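Local coordinates for uncharacterized protein VP1736 (Vibrio parahaemolyticus, PDB 3LXQ) that is of unknown function but carries a sulfatase-family domain of the alkaline phosphatase superfamily, at residues I340-D345 with R377-Y382. Numbering follows the deposited sequence.
Sequences IANNID and RAMMQY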
loop_
_atom_site.group_PDB
_atom_site.type_symbol
_atom_site.label_atom_id
_atom_site.label_comp_id
_atom_site.label_asym_id
_atom_site.label_seq_id
_atom_site.Cartn_x
_atom_site.Cartn_y
_atom_site.Cartn_z
ATOM N N ILE A 340 8.541 12.043 -2.250
ATOM C CA ILE A 340 8.756 10.621 -2.525
ATOM C C ILE A 340 8.348 9.818 -1.289
ATOM O O ILE A 340 8.790 10.114 -0.174
ATOM C CB ILE A 340 10.226 10.262 -2.903
ATOM C CG1 ILE A 340 10.750 11.187 -4.001
ATOM C CG2 ILE A 340 10.309 8.799 -3.399
ATOM C CD1 ILE A 340 12.233 11.126 -4.156
ATOM N N ALA A 341 7.506 8.813 -1.503
ATOM C CA ALA A 341 6.986 7.980 -0.421
ATOM C C ALA A 341 6.742 6.552 -0.899
ATOM O O ALA A 341 6.793 6.276 -2.100
ATOM C CB ALA A 341 5.701 8.595 0.135
ATOM N N ASN A 342 6.513 5.650 0.054
ATOM C CA ASN A 342 6.171 4.255 -0.193
ATOM C C ASN A 342 4.774 4.012 0.329
ATOM O O ASN A 342 4.302 4.743 1.191
ATOM C CB ASN A 342 7.102 3.327 0.576
ATOM C CG ASN A 342 8.303 2.866 -0.230
ATOM O OD1 ASN A 342 9.414 2.804 0.304
ATOM N ND2 ASN A 342 8.085 2.480 -1.487
ATOM N N ASN A 343 4.125 2.970 -0.168
ATOM C CA ASN A 343 2.859 2.537 0.423
ATOM C C ASN A 343 2.953 2.109 1.902
ATOM O O ASN A 343 1.961 2.174 2.619
ATOM C CB ASN A 343 2.158 1.468 -0.439
ATOM C CG ASN A 343 3.056 0.308 -0.832
ATOM O OD1 ASN A 343 4.246 0.247 -0.494
ATOM N ND2 ASN A 343 2.472 -0.641 -1.562
ATOM N N ILE A 344 4.139 1.693 2.361
ATOM C CA ILE A 344 4.349 1.444 3.800
ATOM C C ILE A 344 4.279 2.725 4.674
ATOM O O ILE A 344 4.177 2.631 5.906
ATOM C CB ILE A 344 5.665 0.679 4.100
ATOM C CG1 ILE A 344 6.887 1.508 3.703
ATOM C CG2 ILE A 344 5.694 -0.697 3.417
ATOM C CD1 ILE A 344 8.148 1.077 4.386
ATOM N N ASP A 345 4.306 3.903 4.050
ATOM C CA ASP A 345 4.084 5.170 4.769
ATOM C C ASP A 345 2.596 5.449 4.957
ATOM O O ASP A 345 2.206 6.319 5.744
ATOM C CB ASP A 345 4.730 6.359 4.037
ATOM C CG ASP A 345 6.224 6.167 3.800
ATOM O OD1 ASP A 345 6.891 5.606 4.678
ATOM O OD2 ASP A 345 6.732 6.584 2.734
ATOM N N ARG A 377 12.061 9.355 0.213
ATOM C CA ARG A 377 12.631 8.070 -0.228
ATOM C C ARG A 377 11.563 7.058 -0.609
ATOM O O ARG A 377 10.405 7.144 -0.161
ATOM C CB ARG A 377 13.573 7.461 0.830
ATOM C CG ARG A 377 12.884 6.973 2.128
ATOM C CD ARG A 377 12.417 5.498 2.026
ATOM N NE ARG A 377 11.627 5.116 3.204
ATOM C CZ ARG A 377 10.314 5.302 3.344
ATOM N NH1 ARG A 377 9.593 5.850 2.365
ATOM N NH2 ARG A 377 9.709 4.918 4.476
ATOM N N ALA A 378 11.982 6.093 -1.424
ATOM C CA ALA A 378 11.171 4.931 -1.761
ATOM C C ALA A 378 12.057 3.695 -1.802
ATOM O O ALA A 378 13.110 3.667 -2.494
ATOM C CB ALA A 378 10.474 5.127 -3.131
HETATM N N MSE A 379 11.641 2.681 -1.060
HETATM C CA MSE A 379 12.249 1.363 -1.165
HETATM C C MSE A 379 11.452 0.540 -2.155
HETATM O O MSE A 379 10.234 0.521 -2.101
HETATM C CB MSE A 379 12.235 0.646 0.190
HETATM C CG MSE A 379 12.647 1.516 1.355
HETATM SE SE MSE A 379 12.768 0.317 2.893
HETATM C CE MSE A 379 12.229 1.597 4.312
HETATM N N MSE A 380 12.137 -0.163 -3.044
HETATM C CA MSE A 380 11.431 -1.085 -3.923
HETATM C C MSE A 380 12.187 -2.379 -4.217
HETATM O O MSE A 380 13.410 -2.388 -4.416
HETATM C CB MSE A 380 10.853 -0.380 -5.164
HETATM C CG MSE A 380 11.822 0.384 -5.995
HETATM SE SE MSE A 380 11.108 2.060 -6.745
HETATM C CE MSE A 380 12.611 3.119 -6.112
ATOM N N GLN A 381 11.440 -3.481 -4.159
ATOM C CA GLN A 381 11.993 -4.813 -4.350
ATOM C C GLN A 381 11.460 -5.383 -5.636
ATOM O O GLN A 381 10.250 -5.568 -5.779
ATOM C CB GLN A 381 11.593 -5.732 -3.199
ATOM C CG GLN A 381 12.311 -7.069 -3.185
ATOM C CD GLN A 381 13.649 -7.009 -2.453
ATOM O OE1 GLN A 381 13.757 -6.385 -1.397
ATOM N NE2 GLN A 381 14.668 -7.680 -3.005
ATOM N N TYR A 382 12.371 -5.657 -6.568
ATOM C CA TYR A 382 12.044 -6.317 -7.811
ATOM C C TYR A 382 12.672 -7.712 -7.788
ATOM O O TYR A 382 13.848 -7.883 -8.139
ATOM C CB TYR A 382 12.532 -5.497 -9.020
ATOM C CG TYR A 382 12.193 -6.127 -10.353
ATOM C CD1 TYR A 382 10.877 -6.113 -10.832
ATOM C CD2 TYR A 382 13.176 -6.736 -11.140
ATOM C CE1 TYR A 382 10.546 -6.689 -12.039
ATOM C CE2 TYR A 382 12.855 -7.321 -12.357
ATOM C CZ TYR A 382 11.534 -7.291 -12.799
ATOM O OH TYR A 382 11.178 -7.849 -13.993
#
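Arg377 and Asp345 form a buried salt bridge where the edge strand 377-382 of the antiparallel sheet meets residues 340-345, around strand 341-342 of the mixed sheet. The grip is end-on and two-pronged. Arg377 NH2 lies 2.9 Å from Asp345 OD1, and Arg377 NH1 lies 3.0 Å from Asp345 OD2. Both bonds are nearly straight and use the syn lone pairs. The carboxylate and guanidinium planes are nearly coplanar. Arg377 CB points away from 340-345, but a bend at chi2 (89°) turns the chain back and brings the guanidinium to Asp345.

A second partner fixes each carboxylate oxygen. Asp345 OD2 also accepts the backbone N of Asn342 at 2.8 Å, from above the carboxylate plane, and Asp345 OD1 accepts the backbone N of Arg365. The carboxylate probably also offsets Arg365, whose NE lies close to Arg377 NH2.

The fold is that of the alkaline phosphatase superfamily, with a mixed sheet at its core. Strand 341-342 runs parallel to strand 121-127. The Asn342 amide pairs with N and O of Met379, as a neighbouring strand's backbone would. Asn342 OD1 takes Met379 N-H in the carbonyl plane, on a lone pair, at 2.6 Å. Asn342 ND2 gives a more bent bond to Met379 O at 3.0 Å, and another to Tyr127 O. Asn342 OD1 also lies over one face of the guanidinium.

Apolar contacts flank the polar ones. Ile340 CG2 packs on Ala378 CB at 3.7 Å. On the Met379 side, Ile344 CD1 meets the CE of this selenomethionine at 4.1 Å, the two side chains crossing at about a right angle.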